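Beta subunit of photoactivated adenylyl cyclase (Beggiatoa sp. PS, PDB 5M2A) probably converts ATP to cyclic AMP under blue light, coupling a flavin-binding BLUF photoreceptor domain to an adenylyl cyclase catalytic domain. Local coordinates at residues Phe50-Asn58 with Ile86-Met96. Numbering follows the deposited sequence.
Sequences FFQILEGEN and ITDRMFPNWAM. With FMN (flavin mononucleotide), chain F.
Gln52 and Met96 meet beside the flavin of this BLUF domain, where strand 49-55 of the central sheet faces the loop 86-96 leading into strand 97-100. The Gln52 amide nitrogen NE2 gives a hydrogen bond to FMN N5 (3.0 Å, N-H...N angle 155°) and weak ones to FMN O4 and to Met96 SD, the last at 3.5 Å. With CG anti to the backbone N (chi1 -164°) and the chain extended beyond it, Gln52 carries its amide out to the isoalloxazine edge, while OE1 is hydrogen-bonded to Tyr10 OH. This Tyr-Gln-flavin arrangement is the hallmark of BLUF photoreceptors, whose light response is thought to involve rearrangement of these hydrogen bonds. Met96, bent at chi2 and chi3, brings its methyl CE within 3.6 Å of Leu54 CD2; this Leu54 methyl also touches FMN O4.

On the other side of the strand, Ile53 brings CD1 to the edge of the Phe91 ring, 3.9 Å from CE2, and Pro111 of the second subunit packs on Phe91.

Two residues further along, the Glu55 carboxylate grips consecutive backbone amides of the loop through the syn lone pairs of both oxygens. OE2 accepts from Met90 N along a nearly straight N-H...O line (175°). OE1 takes Phe91 N at 2.7 Å. The buried carboxylate has further partners in Arg7, a salt bridge through OE2, and Thr40, a hydrogen bond through OE1, which probably favour its ionised form. Arg89 passes its CB beside Glu55 OE1, and its guanidinium is hydrogen-bonded through NH2 to Asn38 O and through NH1 to Thr40 OG1; across the contact, NH1 adds a weak, bent bond to Glu55 O at 3.3 Å.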
# COMPACT_ATOMS: atom_id res chain seq x y z
N PHE A 50 24.46 1.74 2.97
CA PHE A 50 25.05 2.72 3.86
C PHE A 50 24.05 3.08 4.95
O PHE A 50 22.84 3.17 4.70
CB PHE A 50 25.44 4.00 3.11
CG PHE A 50 26.74 3.92 2.37
CD1 PHE A 50 27.87 3.39 2.96
CD2 PHE A 50 26.85 4.42 1.07
CE1 PHE A 50 29.08 3.34 2.27
CE2 PHE A 50 28.05 4.37 0.38
CZ PHE A 50 29.16 3.83 0.99
N PHE A 51 24.55 3.29 6.16
CA PHE A 51 23.78 3.85 7.27
C PHE A 51 24.58 5.04 7.77
O PHE A 51 25.77 4.90 8.04
CB PHE A 51 23.59 2.85 8.42
CG PHE A 51 23.08 1.50 8.00
CD1 PHE A 51 23.88 0.63 7.27
CD2 PHE A 51 21.83 1.06 8.39
CE1 PHE A 51 23.41 -0.62 6.89
CE2 PHE A 51 21.37 -0.19 8.01
CZ PHE A 51 22.17 -1.03 7.26
N GLN A 52 23.95 6.20 7.90
CA GLN A 52 24.71 7.32 8.45
C GLN A 52 23.88 8.11 9.45
O GLN A 52 22.69 8.34 9.25
CB GLN A 52 25.25 8.25 7.36
CG GLN A 52 26.36 9.20 7.89
CD GLN A 52 27.05 9.99 6.80
OE1 GLN A 52 26.48 10.24 5.73
NE2 GLN A 52 28.29 10.40 7.06
N ILE A 53 24.54 8.52 10.53
CA ILE A 53 23.98 9.42 11.53
C ILE A 53 24.82 10.69 11.50
O ILE A 53 26.05 10.62 11.57
CB ILE A 53 24.01 8.78 12.93
CG1 ILE A 53 23.32 7.41 12.92
CG2 ILE A 53 23.35 9.71 13.95
CD1 ILE A 53 23.42 6.65 14.25
N LEU A 54 24.15 11.83 11.36
CA LEU A 54 24.79 13.14 11.34
C LEU A 54 24.20 14.01 12.44
O LEU A 54 22.99 13.98 12.68
CB LEU A 54 24.59 13.83 9.98
CG LEU A 54 25.18 13.17 8.72
CD1 LEU A 54 24.73 13.92 7.47
CD2 LEU A 54 26.70 13.12 8.80
N GLU A 55 25.05 14.78 13.13
CA GLU A 55 24.54 15.67 14.16
C GLU A 55 25.38 16.94 14.20
O GLU A 55 26.57 16.94 13.88
CB GLU A 55 24.52 15.00 15.54
CG GLU A 55 25.72 14.14 15.84
CD GLU A 55 25.65 13.47 17.20
OE1 GLU A 55 26.70 12.98 17.67
OE2 GLU A 55 24.55 13.45 17.79
N GLY A 56 24.72 18.03 14.58
CA GLY A 56 25.35 19.34 14.61
C GLY A 56 24.28 20.41 14.50
O GLY A 56 23.09 20.11 14.44
N GLU A 57 24.74 21.66 14.46
CA GLU A 57 23.80 22.77 14.31
C GLU A 57 23.00 22.61 13.02
O GLU A 57 23.52 22.12 12.01
CB GLU A 57 24.54 24.11 14.34
CG GLU A 57 24.68 24.67 15.74
CD GLU A 57 25.61 25.86 15.82
OE1 GLU A 57 26.31 26.13 14.82
OE2 GLU A 57 25.65 26.52 16.87
N ASN A 58 21.73 23.00 13.08
CA ASN A 58 20.77 22.62 12.04
C ASN A 58 21.21 23.09 10.66
O ASN A 58 21.12 22.34 9.69
CB ASN A 58 19.39 23.18 12.38
CG ASN A 58 18.97 22.86 13.80
OD1 ASN A 58 19.46 21.91 14.40
ND2 ASN A 58 18.05 23.66 14.33
N ILE A 86 18.19 18.80 19.83
CA ILE A 86 18.81 17.75 20.64
C ILE A 86 19.65 18.39 21.73
O ILE A 86 20.29 19.43 21.55
CB ILE A 86 19.65 16.79 19.77
CG1 ILE A 86 20.81 17.55 19.11
CG2 ILE A 86 18.78 16.12 18.72
CD1 ILE A 86 21.96 16.66 18.71
N THR A 87 19.65 17.74 22.90
CA THR A 87 20.41 18.25 24.03
C THR A 87 21.87 17.81 23.99
O THR A 87 22.77 18.61 24.26
CB THR A 87 19.76 17.81 25.34
OG1 THR A 87 18.39 18.24 25.37
CG2 THR A 87 20.49 18.42 26.53
N ASP A 88 22.12 16.54 23.64
CA ASP A 88 23.45 15.97 23.69
C ASP A 88 23.79 15.31 22.36
O ASP A 88 22.95 14.64 21.76
CB ASP A 88 23.56 14.94 24.81
CG ASP A 88 22.99 15.44 26.13
OD1 ASP A 88 23.39 16.54 26.58
OD2 ASP A 88 22.13 14.74 26.70
N ARG A 89 25.03 15.52 21.92
CA ARG A 89 25.55 14.76 20.79
C ARG A 89 25.63 13.29 21.14
O ARG A 89 25.99 12.92 22.27
CB ARG A 89 26.93 15.28 20.39
CG ARG A 89 26.92 16.61 19.68
CD ARG A 89 28.34 17.06 19.36
NE ARG A 89 28.37 18.41 18.81
CZ ARG A 89 28.35 18.68 17.51
NH1 ARG A 89 28.28 17.70 16.62
NH2 ARG A 89 28.38 19.94 17.10
N MET A 90 25.31 12.44 20.17
CA MET A 90 25.43 11.00 20.37
C MET A 90 26.87 10.52 20.24
O MET A 90 27.27 9.57 20.93
CB MET A 90 24.54 10.27 19.36
CG MET A 90 23.98 8.97 19.86
SD MET A 90 22.81 8.26 18.68
CE MET A 90 22.06 7.01 19.73
N PHE A 91 27.67 11.16 19.39
CA PHE A 91 29.04 10.75 19.11
C PHE A 91 29.96 11.96 19.17
O PHE A 91 30.59 12.34 18.18
CB PHE A 91 29.12 10.05 17.76
CG PHE A 91 28.09 8.98 17.59
CD1 PHE A 91 28.24 7.75 18.20
CD2 PHE A 91 26.95 9.22 16.85
CE1 PHE A 91 27.29 6.77 18.06
CE2 PHE A 91 25.99 8.24 16.70
CZ PHE A 91 26.16 7.01 17.31
N PRO A 92 30.08 12.58 20.35
CA PRO A 92 30.80 13.86 20.45
C PRO A 92 32.26 13.80 20.03
O PRO A 92 32.84 14.84 19.72
CB PRO A 92 30.66 14.23 21.93
CG PRO A 92 30.51 12.91 22.62
CD PRO A 92 29.72 12.05 21.68
N ASN A 93 32.87 12.62 20.03
CA ASN A 93 34.30 12.49 19.77
C ASN A 93 34.61 12.04 18.35
O ASN A 93 35.79 11.90 18.01
CB ASN A 93 34.93 11.50 20.76
CG ASN A 93 34.68 11.89 22.20
OD1 ASN A 93 34.90 13.03 22.60
ND2 ASN A 93 34.21 10.93 22.99
N TRP A 94 33.60 11.82 17.51
CA TRP A 94 33.80 11.30 16.16
C TRP A 94 33.27 12.32 15.15
O TRP A 94 32.06 12.43 14.96
CB TRP A 94 33.09 9.97 15.98
CG TRP A 94 33.55 8.87 16.89
CD1 TRP A 94 34.75 8.79 17.53
CD2 TRP A 94 32.82 7.69 17.24
NE1 TRP A 94 34.81 7.62 18.27
CE2 TRP A 94 33.64 6.94 18.11
CE3 TRP A 94 31.55 7.20 16.91
CZ2 TRP A 94 33.22 5.72 18.65
CZ3 TRP A 94 31.15 5.99 17.45
CH2 TRP A 94 31.98 5.26 18.30
N ALA A 95 34.18 13.05 14.50
CA ALA A 95 33.77 13.89 13.37
C ALA A 95 33.02 13.06 12.33
O ALA A 95 31.95 13.45 11.85
CB ALA A 95 34.99 14.56 12.76
N MET A 96 33.59 11.90 11.98
CA MET A 96 32.87 10.89 11.21
C MET A 96 33.57 9.55 11.35
O MET A 96 34.62 9.32 10.74
CB MET A 96 32.77 11.29 9.73
CG MET A 96 31.98 10.29 8.88
SD MET A 96 30.46 9.71 9.67
CE MET A 96 29.59 11.26 9.96
N1 FMN F . 30.90 14.64 3.21
C2 FMN F . 31.08 15.33 4.39
O2 FMN F . 31.63 16.42 4.38
N3 FMN F . 30.62 14.81 5.58
C4 FMN F . 29.99 13.58 5.60
O4 FMN F . 29.58 13.10 6.66
C4A FMN F . 29.81 12.88 4.41
N5 FMN F . 29.19 11.66 4.45
C5A FMN F . 29.00 10.95 3.28
C6 FMN F . 28.37 9.73 3.33
C7 FMN F . 28.18 9.00 2.17
C7M FMN F . 27.49 7.67 2.25
C8 FMN F . 28.63 9.51 0.95
C8M FMN F . 28.43 8.74 -0.32
C9 FMN F . 29.26 10.75 0.90
C9A FMN F . 29.45 11.47 2.07
N10 FMN F . 30.08 12.70 2.03
C10 FMN F . 30.27 13.41 3.21
C1' FMN F . 30.58 13.23 0.71
C2' FMN F . 29.85 14.47 0.22
O2' FMN F . 28.73 14.08 -0.54
C3' FMN F . 30.81 15.27 -0.66
O3' FMN F . 31.42 14.40 -1.59
C4' FMN F . 31.88 15.93 0.20
O4' FMN F . 31.28 16.78 1.15
C5' FMN F . 32.84 16.76 -0.65
O5' FMN F . 32.11 17.76 -1.32
P FMN F . 32.87 18.95 -2.09
O1P FMN F . 33.31 19.97 -1.07
O2P FMN F . 34.08 18.39 -2.81
O3P FMN F . 31.92 19.58 -3.09